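Local atomic coordinates of transcription regulator (Lactobacillus plantarum WCFS1, PDB entry 3CLK), a protein that probably regulates transcription as a dimeric DNA-binding protein, its modelled part having the two-lobed periplasmic-binding-protein fold in which relatives bind small effector molecules. Residues B[110-115]-B[141-146]; B[145-150]-B[160-165]; B[124-129]-B[154-159]; B[166-171]-B[190-195]. All blocks are in the same frame, centred on the assembly; numbering follows the deposited sequence.

Contact 1: residues B[110-115]-B[141-146]; sequences EDIGYQ and RKRLAG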
loop_
_atom_site.group_PDB
_atom_site.type_symbol
_atom_site.label_atom_id
_atom_site.label_comp_id
_atom_site.label_asym_id
_atom_site.label_seq_id
_atom_site.Cartn_x
_atom_site.Cartn_y
_atom_site.Cartn_z
ATOM N N GLU B 110 -3.063 -20.867 11.784
ATOM C CA GLU B 110 -3.674 -22.133 11.436
ATOM C C GLU B 110 -5.174 -21.933 11.235
ATOM O O GLU B 110 -5.752 -22.451 10.279
ATOM C CB GLU B 110 -3.438 -23.189 12.521
ATOM C CG GLU B 110 -3.894 -24.568 12.061
ATOM C CD GLU B 110 -3.729 -25.649 13.109
ATOM O OE1 GLU B 110 -2.651 -25.719 13.738
ATOM O OE2 GLU B 110 -4.676 -26.440 13.285
ATOM N N ASP B 111 -5.805 -21.177 12.129
ATOM C CA ASP B 111 -7.240 -20.936 12.016
ATOM C C ASP B 111 -7.567 -20.112 10.772
ATOM O O ASP B 111 -8.670 -20.206 10.239
ATOM C CB ASP B 111 -7.778 -20.242 13.273
ATOM C CG ASP B 111 -9.297 -20.295 13.360
ATOM O OD1 ASP B 111 -9.864 -21.393 13.203
ATOM O OD2 ASP B 111 -9.926 -19.244 13.588
ATOM N N ILE B 112 -6.614 -19.307 10.300
ATOM C CA ILE B 112 -6.853 -18.535 9.086
ATOM C C ILE B 112 -7.009 -19.515 7.933
ATOM O O ILE B 112 -7.974 -19.439 7.170
ATOM C CB ILE B 112 -5.692 -17.562 8.762
ATOM C CG1 ILE B 112 -5.741 -16.360 9.709
ATOM C CG2 ILE B 112 -5.780 -17.108 7.289
ATOM C CD1 ILE B 112 -4.722 -15.278 9.400
ATOM N N GLY B 113 -6.063 -20.443 7.819
ATOM C CA GLY B 113 -6.111 -21.431 6.755
ATOM C C GLY B 113 -7.339 -22.314 6.875
ATOM O O GLY B 113 -7.941 -22.720 5.870
ATOM N N TYR B 114 -7.699 -22.606 8.121
ATOM C CA TYR B 114 -8.852 -23.431 8.449
ATOM C C TYR B 114 -10.153 -22.750 8.022
ATOM O O TYR B 114 -10.974 -23.357 7.347
ATOM C CB TYR B 114 -8.879 -23.692 9.955
ATOM C CG TYR B 114 -9.933 -24.679 10.414
ATOM C CD1 TYR B 114 -9.842 -26.037 10.090
ATOM C CD2 TYR B 114 -10.990 -24.266 11.218
ATOM C CE1 TYR B 114 -10.783 -26.959 10.571
ATOM C CE2 TYR B 114 -11.929 -25.170 11.701
ATOM C CZ TYR B 114 -11.821 -26.514 11.378
ATOM O OH TYR B 114 -12.751 -27.400 11.881
ATOM N N GLN B 115 -10.333 -21.494 8.414
ATOM C CA GLN B 115 -11.542 -20.754 8.052
ATOM C C GLN B 115 -11.659 -20.468 6.553
ATOM O O GLN B 115 -12.741 -20.576 5.974
ATOM C CB GLN B 115 -11.610 -19.442 8.834
ATOM C CG GLN B 115 -12.050 -19.635 10.280
ATOM C CD GLN B 115 -12.330 -18.324 10.983
ATOM O OE1 GLN B 115 -13.058 -17.474 10.472
ATOM N NE2 GLN B 115 -11.764 -18.159 12.167
ATOM N N ARG B 141 3.672 -22.176 7.497
ATOM C CA ARG B 141 3.491 -23.539 7.989
ATOM C C ARG B 141 2.133 -23.706 8.654
ATOM O O ARG B 141 1.422 -24.673 8.386
ATOM C CB ARG B 141 4.589 -23.884 9.001
ATOM C CG ARG B 141 4.423 -25.229 9.711
ATOM C CD ARG B 141 4.531 -26.397 8.743
ATOM N NE ARG B 141 3.238 -26.798 8.189
ATOM C CZ ARG B 141 3.065 -27.251 6.950
ATOM N NH1 ARG B 141 4.105 -27.354 6.126
ATOM N NH2 ARG B 141 1.860 -27.612 6.539
ATOM N N LYS B 142 1.779 -22.757 9.516
ATOM C CA LYS B 142 0.516 -22.816 10.242
ATOM C C LYS B 142 -0.707 -22.675 9.342
ATOM O O LYS B 142 -1.658 -23.441 9.458
ATOM C CB LYS B 142 0.493 -21.743 11.333
ATOM C CG LYS B 142 1.670 -21.838 12.294
ATOM C CD LYS B 142 1.786 -23.226 12.906
ATOM C CE LYS B 142 0.893 -23.387 14.120
ATOM N NZ LYS B 142 1.388 -22.590 15.279
ATOM N N ARG B 143 -0.681 -21.699 8.443
ATOM C CA ARG B 143 -1.804 -21.494 7.538
ATOM C C ARG B 143 -2.039 -22.744 6.697
ATOM O O ARG B 143 -3.177 -23.164 6.511
ATOM C CB ARG B 143 -1.547 -20.283 6.631
ATOM C CG ARG B 143 -1.493 -18.977 7.401
ATOM C CD ARG B 143 -1.349 -17.759 6.492
ATOM N NE ARG B 143 -1.268 -16.546 7.301
ATOM C CZ ARG B 143 -1.223 -15.310 6.814
ATOM N NH1 ARG B 143 -1.257 -15.107 5.505
ATOM N NH2 ARG B 143 -1.129 -14.280 7.646
ATOM N N LEU B 144 -0.961 -23.355 6.217
ATOM C CA LEU B 144 -1.090 -24.554 5.406
ATOM C C LEU B 144 -1.626 -25.712 6.243
ATOM O O LEU B 144 -2.422 -26.509 5.757
ATOM C CB LEU B 144 0.257 -24.945 4.785
ATOM C CG LEU B 144 0.177 -26.039 3.709
ATOM C CD1 LEU B 144 -0.507 -25.474 2.461
ATOM C CD2 LEU B 144 1.570 -26.545 3.360
ATOM N N ALA B 145 -1.192 -25.806 7.499
ATOM C CA ALA B 145 -1.672 -26.877 8.370
ATOM C C ALA B 145 -3.181 -26.730 8.562
ATOM O O ALA B 145 -3.904 -27.723 8.603
ATOM C CB ALA B 145 -0.957 -26.831 9.730
ATOM N N GLY B 146 -3.643 -25.486 8.679
ATOM C CA GLY B 146 -5.062 -25.215 8.846
ATOM C C GLY B 146 -5.838 -25.656 7.617
ATOM O O GLY B 146 -6.948 -26.182 7.724
#
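Lys142 O meets Glu110 CA at 3.1 Å, the first of four CA-H...O contacts that join two helix backbones whose segment axes approach to 6.2 Å at a signed crossing angle of -36°. The CB of Lys142 rests near the backbone N of the same glutamate. Arg143 follows, with its O 3.4 Å from Gly113 CA. Its extended side chain runs alongside Ile112, both pointing the same way, and NH2 comes 4.1 Å from Ile112 CD1; the guanidinium itself is held by a salt bridge from NE to Asp109. Ala145 only brushes Glu110 CG, through its carbonyl carbon. Gly146 sets its CA 3.2 Å from Glu110 O and its O 3.4 Å from Tyr114 CA. That same O sits at the edge of the Tyr114 ring, in its plane. Glu110 swings CG away from its own N (chi1 -171°), which lays it 3.5 Å from Gly146 CA, and OE2 goes on to a salt bridge with Lys149. The two glycines make this closeness possible: a CB on Gly146 would run into Glu110 O, and one on Gly113 into Arg143 O. Helices 109-121 and 138-153 thus lie side by side over one face of the mixed sheet, where Ile190 of strand 188-191 touches the first helix and Tyr147 of the second.

Contact 2: residues B[145-150]-B[160-165]; sequences AGYKKA and QEWIKP
Lys148 and Tyr147 reach from helix 138-153 toward Gln160, Trp162 and Ile163, and Lys148 shows how a long side chain can be apolar along its shaft and polar at its end. At the root, Lys148 packs on Ile158. From CB the chain runs fully extended through CG and CD, and this straightness carries its end across to the other segment. CE arrives 4.0 Å from Ile163 CD1, crossing that side chain at about a right angle. NZ, at the tip, stands 3.7 Å from Gln160 NE2. Both of these nitrogens are donors, and a water reconciles the two side chains: it accepts from Lys148 NZ at 2.9 Å and donates to Gln160 OE1 at 2.6 Å. The CB of Gln160 points away, but the bend at chi2 (-58°) brings the amide back beside the lysine.

One residue earlier, Tyr147 takes the buried side of the contact. Its ring passes Ile163 obliquely, CE2 lying 4.1 Å from Ile163 CG1, and its OH comes 3.7 Å from Trp162 CB, near the plane of the indole at its edge. The polar need of that hydroxyl is met by a hydrogen bond with Ile128 O. Within this beta-alpha-beta unit, helix 138-153 is therefore joined to the start of strand 163-164 by apolar contacts inside and a water bridge nearer the surface, an arrangement in which the ammonium group of Lys148 keeps a polar partner while its CE packs on Ile163.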
loop_
_atom_site.group_PDB
_atom_site.type_symbol
_atom_site.label_atom_id
_atom_site.label_comp_id
_atom_site.label_asym_id
_atom_site.label_seq_id
_atom_site.Cartn_x
_atom_site.Cartn_y
_atom_site.Cartn_z
ATOM N N ALA B 145 -1.192 -25.806 7.499
ATOM C CA ALA B 145 -1.672 -26.877 8.370
ATOM C C ALA B 145 -3.181 -26.730 8.562
ATOM O O ALA B 145 -3.904 -27.723 8.603
ATOM C CB ALA B 145 -0.957 -26.831 9.730
ATOM N N GLY B 146 -3.643 -25.486 8.679
ATOM C CA GLY B 146 -5.062 -25.215 8.846
ATOM C C GLY B 146 -5.838 -25.656 7.617
ATOM O O GLY B 146 -6.948 -26.182 7.724
ATOM N N TYR B 147 -5.239 -25.441 6.449
ATOM C CA TYR B 147 -5.825 -25.824 5.164
ATOM C C TYR B 147 -5.963 -27.341 5.085
ATOM O O TYR B 147 -7.014 -27.860 4.687
ATOM C CB TYR B 147 -4.930 -25.319 4.021
ATOM C CG TYR B 147 -5.088 -26.015 2.679
ATOM C CD1 TYR B 147 -6.130 -25.691 1.807
ATOM C CD2 TYR B 147 -4.154 -26.966 2.261
ATOM C CE1 TYR B 147 -6.227 -26.300 0.537
ATOM C CE2 TYR B 147 -4.241 -27.572 1.020
ATOM C CZ TYR B 147 -5.273 -27.237 0.157
ATOM O OH TYR B 147 -5.313 -27.837 -1.083
ATOM N N LYS B 148 -4.898 -28.050 5.466
ATOM C CA LYS B 148 -4.896 -29.516 5.429
ATOM C C LYS B 148 -5.849 -30.125 6.453
ATOM O O LYS B 148 -6.387 -31.205 6.236
ATOM C CB LYS B 148 -3.479 -30.061 5.652
ATOM C CG LYS B 148 -2.535 -29.825 4.483
ATOM C CD LYS B 148 -1.157 -30.432 4.729
ATOM C CE LYS B 148 -0.220 -30.086 3.583
ATOM N NZ LYS B 148 1.136 -30.687 3.736
ATOM N N LYS B 149 -6.041 -29.436 7.571
ATOM C CA LYS B 149 -6.952 -29.908 8.603
ATOM C C LYS B 149 -8.384 -29.805 8.073
ATOM O O LYS B 149 -9.167 -30.746 8.192
ATOM C CB LYS B 149 -6.808 -29.061 9.872
ATOM C CG LYS B 149 -7.770 -29.463 10.993
ATOM C CD LYS B 149 -7.417 -28.813 12.324
ATOM C CE LYS B 149 -7.551 -27.294 12.292
ATOM N NZ LYS B 149 -7.264 -26.678 13.629
ATOM N N ALA B 150 -8.712 -28.660 7.479
ATOM C CA ALA B 150 -10.043 -28.433 6.923
ATOM C C ALA B 150 -10.364 -29.509 5.902
ATOM O O ALA B 150 -11.476 -30.041 5.877
ATOM C CB ALA B 150 -10.120 -27.054 6.275
ATOM N N GLN B 160 -0.813 -32.679 -3.111
ATOM C CA GLN B 160 0.307 -31.752 -3.201
ATOM C C GLN B 160 0.263 -30.894 -4.456
ATOM O O GLN B 160 0.809 -29.801 -4.474
ATOM C CB GLN B 160 1.641 -32.506 -3.145
ATOM C CG GLN B 160 2.003 -33.059 -1.771
ATOM C CD GLN B 160 2.077 -31.979 -0.710
ATOM O OE1 GLN B 160 2.677 -30.923 -0.925
ATOM N NE2 GLN B 160 1.478 -32.241 0.447
ATOM N N GLU B 161 -0.384 -31.386 -5.505
ATOM C CA GLU B 161 -0.486 -30.630 -6.746
ATOM C C GLU B 161 -1.395 -29.412 -6.599
ATOM O O GLU B 161 -1.368 -28.507 -7.435
ATOM C CB GLU B 161 -1.002 -31.527 -7.874
ATOM C CG GLU B 161 -0.122 -32.736 -8.118
ATOM C CD GLU B 161 1.351 -32.377 -8.070
ATOM O OE1 GLU B 161 1.805 -31.606 -8.943
ATOM O OE2 GLU B 161 2.046 -32.857 -7.148
ATOM N N TRP B 162 -2.193 -29.397 -5.535
ATOM C CA TRP B 162 -3.117 -28.297 -5.267
ATOM C C TRP B 162 -2.448 -27.212 -4.427
ATOM O O TRP B 162 -3.057 -26.183 -4.103
ATOM C CB TRP B 162 -4.351 -28.819 -4.527
ATOM C CG TRP B 162 -5.233 -29.740 -5.335
ATOM C CD1 TRP B 162 -5.096 -30.069 -6.657
ATOM C CD2 TRP B 162 -6.417 -30.403 -4.880
ATOM N NE1 TRP B 162 -6.125 -30.892 -7.051
ATOM C CE2 TRP B 162 -6.953 -31.114 -5.980
ATOM C CE3 TRP B 162 -7.083 -30.465 -3.649
ATOM C CZ2 TRP B 162 -8.121 -31.876 -5.890
ATOM C CZ3 TRP B 162 -8.252 -31.226 -3.555
ATOM C CH2 TRP B 162 -8.756 -31.920 -4.672
ATOM N N ILE B 163 -1.187 -27.451 -4.085
ATOM C CA ILE B 163 -0.416 -26.525 -3.278
ATOM C C ILE B 163 0.692 -25.919 -4.129
ATOM O O ILE B 163 1.592 -26.631 -4.598
ATOM C CB ILE B 163 0.194 -27.260 -2.059
ATOM C CG1 ILE B 163 -0.907 -28.046 -1.337
ATOM C CG2 ILE B 163 0.831 -26.270 -1.107
ATOM C CD1 ILE B 163 -0.392 -28.978 -0.230
ATOM N N LYS B 164 0.603 -24.610 -4.355
ATOM C CA LYS B 164 1.587 -23.893 -5.150
ATOM C C LYS B 164 2.202 -22.806 -4.288
ATOM O O LYS B 164 1.585 -21.767 -4.040
ATOM C CB LYS B 164 0.935 -23.269 -6.382
ATOM C CG LYS B 164 0.318 -24.283 -7.334
ATOM C CD LYS B 164 1.365 -25.249 -7.887
ATOM C CE LYS B 164 0.732 -26.234 -8.858
ATOM N NZ LYS B 164 1.716 -27.212 -9.392
ATOM N N PRO B 165 3.419 -23.054 -3.784
ATOM C CA PRO B 165 4.138 -22.106 -2.935
ATOM C C PRO B 165 4.471 -20.808 -3.660
ATOM O O PRO B 165 4.496 -20.746 -4.890
ATOM C CB PRO B 165 5.395 -22.881 -2.540
ATOM C CG PRO B 165 4.915 -24.292 -2.510
ATOM C CD PRO B 165 4.094 -24.364 -3.779
HETATM O O HOH W 1 2.490 -29.682 1.354
#

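Contact 3: residues B[124-129]-B[154-159]; sequences GHRQIG and ANIAIN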
loop_
_atom_site.group_PDB
_atom_site.type_symbol
_atom_site.label_atom_id
_atom_site.label_comp_id
_atom_site.label_asym_id
_atom_site.label_seq_id
_atom_site.Cartn_x
_atom_site.Cartn_y
_atom_site.Cartn_z
ATOM N N GLY B 124 -19.778 -25.809 -0.948
ATOM C CA GLY B 124 -19.855 -26.958 -1.835
ATOM C C GLY B 124 -18.598 -27.417 -2.555
ATOM O O GLY B 124 -18.621 -28.455 -3.216
ATOM N N HIS B 125 -17.506 -26.665 -2.430
ATOM C CA HIS B 125 -16.247 -27.011 -3.095
ATOM C C HIS B 125 -15.485 -28.134 -2.391
ATOM O O HIS B 125 -15.503 -28.230 -1.173
ATOM C CB HIS B 125 -15.338 -25.771 -3.163
ATOM C CG HIS B 125 -15.919 -24.638 -3.953
ATOM N ND1 HIS B 125 -15.822 -24.561 -5.327
ATOM C CD2 HIS B 125 -16.665 -23.574 -3.570
ATOM C CE1 HIS B 125 -16.485 -23.501 -5.754
ATOM N NE2 HIS B 125 -17.008 -22.884 -4.708
ATOM N N ARG B 126 -14.801 -28.963 -3.171
ATOM C CA ARG B 126 -14.003 -30.060 -2.621
ATOM C C ARG B 126 -12.624 -30.107 -3.275
ATOM O O ARG B 126 -11.680 -30.644 -2.704
ATOM C CB ARG B 126 -14.724 -31.401 -2.798
ATOM C CG ARG B 126 -15.920 -31.578 -1.865
ATOM C CD ARG B 126 -16.518 -32.978 -1.994
ATOM N NE ARG B 126 -15.593 -34.029 -1.570
ATOM C CZ ARG B 126 -15.263 -34.285 -0.308
ATOM N NH1 ARG B 126 -15.780 -33.568 0.680
ATOM N NH2 ARG B 126 -14.412 -35.267 -0.033
ATOM N N GLN B 127 -12.519 -29.551 -4.480
ATOM C CA GLN B 127 -11.252 -29.493 -5.197
ATOM C C GLN B 127 -10.750 -28.071 -4.965
ATOM O O GLN B 127 -10.907 -27.178 -5.799
ATOM C CB GLN B 127 -11.474 -29.784 -6.681
ATOM C CG GLN B 127 -12.083 -31.172 -6.902
ATOM C CD GLN B 127 -11.986 -31.639 -8.333
ATOM O OE1 GLN B 127 -12.723 -31.176 -9.208
ATOM N NE2 GLN B 127 -11.062 -32.560 -8.586
ATOM N N ILE B 128 -10.146 -27.892 -3.796
ATOM C CA ILE B 128 -9.663 -26.603 -3.324
ATOM C C ILE B 128 -8.142 -26.489 -3.294
ATOM O O ILE B 128 -7.468 -27.300 -2.658
ATOM C CB ILE B 128 -10.200 -26.372 -1.899
ATOM C CG1 ILE B 128 -11.719 -26.562 -1.888
ATOM C CG2 ILE B 128 -9.798 -24.996 -1.392
ATOM C CD1 ILE B 128 -12.357 -26.406 -0.508
ATOM N N GLY B 129 -7.609 -25.477 -3.972
ATOM C CA GLY B 129 -6.174 -25.269 -3.991
ATOM C C GLY B 129 -5.786 -24.096 -3.109
ATOM O O GLY B 129 -6.649 -23.330 -2.675
ATOM N N ALA B 154 -13.106 -32.758 6.153
ATOM C CA ALA B 154 -14.112 -32.844 5.100
ATOM C C ALA B 154 -13.849 -34.117 4.305
ATOM O O ALA B 154 -14.505 -34.383 3.298
ATOM C CB ALA B 154 -14.024 -31.626 4.179
ATOM N N ASN B 155 -12.869 -34.890 4.765
ATOM C CA ASN B 155 -12.494 -36.138 4.114
ATOM C C ASN B 155 -12.016 -35.925 2.680
ATOM O O ASN B 155 -12.291 -36.724 1.785
ATOM C CB ASN B 155 -13.668 -37.126 4.168
ATOM C CG ASN B 155 -13.850 -37.726 5.551
ATOM O OD1 ASN B 155 -13.010 -38.495 6.010
ATOM N ND2 ASN B 155 -14.932 -37.360 6.229
ATOM N N ILE B 156 -11.289 -34.832 2.470
ATOM C CA ILE B 156 -10.733 -34.514 1.163
ATOM C C ILE B 156 -9.255 -34.865 1.242
ATOM O O ILE B 156 -8.542 -34.342 2.091
ATOM C CB ILE B 156 -10.872 -33.009 0.836
ATOM C CG1 ILE B 156 -12.347 -32.657 0.618
ATOM C CG2 ILE B 156 -10.057 -32.659 -0.401
ATOM C CD1 ILE B 156 -12.590 -31.167 0.426
ATOM N N ALA B 157 -8.801 -35.751 0.360
ATOM C CA ALA B 157 -7.405 -36.178 0.343
ATOM C C ALA B 157 -6.455 -35.036 -0.015
ATOM O O ALA B 157 -6.665 -34.324 -1.000
ATOM C CB ALA B 157 -7.226 -37.329 -0.643
ATOM N N ILE B 158 -5.412 -34.864 0.791
ATOM C CA ILE B 158 -4.432 -33.814 0.546
ATOM C C ILE B 158 -3.682 -34.097 -0.756
ATOM O O ILE B 158 -3.017 -35.122 -0.893
ATOM C CB ILE B 158 -3.437 -33.710 1.717
ATOM C CG1 ILE B 158 -4.187 -33.280 2.979
ATOM C CG2 ILE B 158 -2.334 -32.720 1.383
ATOM C CD1 ILE B 158 -3.317 -33.128 4.202
ATOM N N ASN B 159 -3.806 -33.178 -1.707
ATOM C CA ASN B 159 -3.178 -33.297 -3.020
ATOM C C ASN B 159 -2.070 -32.243 -3.143
ATOM O O ASN B 159 -2.353 -31.054 -3.273
ATOM C CB ASN B 159 -4.235 -33.062 -4.103
ATOM C CG ASN B 159 -3.728 -33.351 -5.501
ATOM O OD1 ASN B 159 -2.606 -32.998 -5.852
ATOM N ND2 ASN B 159 -4.566 -33.984 -6.315
#
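The guanidinium of Arg126 meets the other segment in two ways at once: Ile156 CG1 lies over one face, 3.2 Å above the plane and offset toward the rim, while Ala154 O and Asn155 O sit at the edge in the plane. A flat cation can thus pair its edge with carbonyls and its face with carbon. Arg126 NH1 makes the firm bond, 3.0 Å to Ala154 O with an N-H...O angle of 163°; NH2 adds weak bonds to Ala154 O and, at 3.2 Å, to Asn155 O. A bend at chi3 (64°) brings the group round to these acceptors. The imidazole of His125 leads off to other partners, ND1 to Thr187 and NE2 to Ala279 O.

Below the guanidinium, Ile156 fills the angle between side chain and backbone: its CD1 lies 3.3 Å from Arg126 O and 3.9 Å from Arg126 CB. Shortening Ile156 to alanine is likely to open a gap under the guanidinium and leave that flat group freer to tilt away from its carbonyl partners. Inward, Ile156 rests on Leu151 and Trp162.

The positive charge of Arg126 probably suits the negative end of the helix dipole nearby. Asn155, with positive phi, ends helix 138-153 in a Schellman motif, and Arg126 binds carbonyls at this carboxyl end from the loop leading into strand 128-131.

Contact 4: residues B[166-171]-B[190-195]; sequences GDYSYT and IAASDM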
loop_
_atom_site.group_PDB
_atom_site.type_symbol
_atom_site.label_atom_id
_atom_site.label_comp_id
_atom_site.label_asym_id
_atom_site.label_seq_id
_atom_site.Cartn_x
_atom_site.Cartn_y
_atom_site.Cartn_z
ATOM N N GLY B 166 4.744 -19.782 -2.874
ATOM C CA GLY B 166 5.074 -18.491 -3.431
ATOM C C GLY B 166 5.594 -17.633 -2.309
ATOM O O GLY B 166 5.990 -18.143 -1.257
ATOM N N ASP B 167 5.566 -16.327 -2.513
ATOM C CA ASP B 167 6.071 -15.396 -1.523
ATOM C C ASP B 167 5.064 -14.309 -1.192
ATOM O O ASP B 167 5.446 -13.163 -0.947
ATOM C CB ASP B 167 7.357 -14.747 -2.041
ATOM C CG ASP B 167 7.169 -14.103 -3.401
ATOM O OD1 ASP B 167 6.007 -13.850 -3.772
ATOM O OD2 ASP B 167 8.173 -13.842 -4.092
ATOM N N TYR B 168 3.781 -14.663 -1.197
ATOM C CA TYR B 168 2.722 -13.707 -0.876
ATOM C C TYR B 168 2.611 -12.514 -1.820
ATOM O O TYR B 168 1.877 -11.575 -1.534
ATOM C CB TYR B 168 2.904 -13.155 0.538
ATOM C CG TYR B 168 2.928 -14.198 1.623
ATOM C CD1 TYR B 168 4.134 -14.743 2.068
ATOM C CD2 TYR B 168 1.746 -14.647 2.207
ATOM C CE1 TYR B 168 4.156 -15.712 3.075
ATOM C CE2 TYR B 168 1.759 -15.615 3.206
ATOM C CZ TYR B 168 2.967 -16.144 3.636
ATOM O OH TYR B 168 2.970 -17.104 4.630
ATOM N N SER B 169 3.314 -12.544 -2.945
ATOM C CA SER B 169 3.263 -11.417 -3.867
ATOM C C SER B 169 2.226 -11.585 -4.977
ATOM O O SER B 169 1.619 -12.641 -5.131
ATOM C CB SER B 169 4.635 -11.208 -4.509
ATOM O OG SER B 169 4.948 -12.290 -5.372
ATOM N N TYR B 170 2.029 -10.521 -5.743
ATOM C CA TYR B 170 1.101 -10.539 -6.861
ATOM C C TYR B 170 1.620 -11.528 -7.911
ATOM O O TYR B 170 0.859 -12.326 -8.460
ATOM C CB TYR B 170 1.011 -9.143 -7.470
ATOM C CG TYR B 170 0.226 -9.077 -8.754
ATOM C CD1 TYR B 170 -1.160 -8.949 -8.741
ATOM C CD2 TYR B 170 0.876 -9.099 -9.988
ATOM C CE1 TYR B 170 -1.884 -8.834 -9.925
ATOM C CE2 TYR B 170 0.158 -8.987 -11.180
ATOM C CZ TYR B 170 -1.218 -8.853 -11.136
ATOM O OH TYR B 170 -1.926 -8.727 -12.311
ATOM N N THR B 171 2.923 -11.481 -8.177
ATOM C CA THR B 171 3.527 -12.377 -9.159
ATOM C C THR B 171 3.335 -13.856 -8.818
ATOM O O THR B 171 3.054 -14.669 -9.695
ATOM C CB THR B 171 5.036 -12.093 -9.320
ATOM O OG1 THR B 171 5.213 -10.770 -9.847
ATOM C CG2 THR B 171 5.672 -13.099 -10.276
ATOM N N ILE B 190 -7.474 -20.637 -2.445
ATOM C CA ILE B 190 -7.218 -19.766 -1.314
ATOM C C ILE B 190 -5.925 -19.029 -1.631
ATOM O O ILE B 190 -4.907 -19.649 -1.964
ATOM C CB ILE B 190 -7.037 -20.582 -0.021
ATOM C CG1 ILE B 190 -8.321 -21.376 0.262
ATOM C CG2 ILE B 190 -6.697 -19.657 1.143
ATOM C CD1 ILE B 190 -8.272 -22.179 1.517
ATOM N N ALA B 191 -5.968 -17.707 -1.552
ATOM C CA ALA B 191 -4.786 -16.903 -1.847
ATOM C C ALA B 191 -4.063 -16.540 -0.563
ATOM O O ALA B 191 -4.692 -16.191 0.435
ATOM C CB ALA B 191 -5.181 -15.641 -2.614
ATOM N N ALA B 192 -2.738 -16.622 -0.607
ATOM C CA ALA B 192 -1.896 -16.322 0.548
ATOM C C ALA B 192 -2.017 -14.884 1.027
ATOM O O ALA B 192 -1.719 -14.590 2.178
ATOM C CB ALA B 192 -0.422 -16.634 0.211
ATOM N N SER B 193 -2.447 -13.989 0.139
ATOM C CA SER B 193 -2.585 -12.575 0.469
ATOM C C SER B 193 -3.480 -11.898 -0.568
ATOM O O SER B 193 -3.780 -12.482 -1.614
ATOM C CB SER B 193 -1.208 -11.891 0.461
ATOM O OG SER B 193 -0.753 -11.671 -0.869
ATOM N N ASP B 194 -3.890 -10.664 -0.286
ATOM C CA ASP B 194 -4.746 -9.942 -1.221
ATOM C C ASP B 194 -4.042 -9.722 -2.558
ATOM O O ASP B 194 -4.660 -9.864 -3.606
ATOM C CB ASP B 194 -5.182 -8.581 -0.662
ATOM C CG ASP B 194 -5.944 -8.685 0.648
ATOM O OD1 ASP B 194 -6.587 -9.727 0.931
ATOM O OD2 ASP B 194 -5.922 -7.689 1.391
HETATM N N MSE B 195 -2.757 -9.355 -2.533
HETATM C CA MSE B 195 -2.027 -9.136 -3.781
HETATM C C MSE B 195 -1.897 -10.461 -4.541
HETATM O O MSE B 195 -1.937 -10.492 -5.772
HETATM C CB MSE B 195 -0.623 -8.564 -3.521
HETATM C CG MSE B 195 -0.605 -7.132 -3.010
HETATM SE SE MSE B 195 -1.537 -5.965 -4.253
HETATM C CE MSE B 195 -0.488 -6.284 -5.838
#
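Tyr168 and Ala192 bring the two backbones to a CA spacing of 5.5 Å where each segment turns into a helix, Tyr168 in the left-handed region (phi 62°), and Tyr170 CA then makes a CA-H...O contact of 3.2 Å with Met195 O. Ser193 ties the junction: OG lies between its backbone N and carbonyl carbon (chi1 76°) and donates to Tyr168 O at 2.7 Å, from above the carbonyl plane. The same OG caps a backbone N in the first turn of helix 194-206 and bonds with Thr196 OG1. Without its hydroxyl, as with an alanine, position 193 would probably leave Tyr168 O lacking this donor and the helix start lacking its cap.

The edge of the Tyr168 ring meets Ala192 O in its plane (CD2 to O 3.5 Å), and CD2 also packs on Ala192 CB at 3.6 Å. On the outer side, the bent chain of Met195, a selenomethionine, crosses Tyr170 at about a right angle and sets CE 3.6 Å from Tyr170 CB. Both side chains also pack on Ile228 of the second subunit, and Tyr170 OH is bonded to Asn202.

Asp167 OD1 accepts from Ser169 N, an Asx turn, and Ser169 is itself the N-cap of helix 170-180. Two capped helix starts thus meet just after strands 163-164 and 188-191, beta-alpha connections at the carboxyl ends of parallel strands, as in the alpha/beta lobes of the periplasmic-binding-protein fold.

All four contacts belong to the lobe built on the mixed sheet. Contacts 1 and 2 share helix 138-153, their centres about 9 Å apart, and also meet where Tyr114 CD1 packs on Lys149 CE at 3.4 Å. Contact 3 lies at the far end of that helix; Trp162 CH2, resting 3.5 Å from Gln127 CA, joins it to contact 2. Contacts 3 and 4, about 20 Å apart between centres, are linked through neighbouring strands by a probable hydrogen bond of 2.8 Å between Ile190 N and Gly129 O. Arg143 carries contact 1 to contact 4, its NH1 3.4 Å from Ala192 O. Contact 4 alone touches the second subunit.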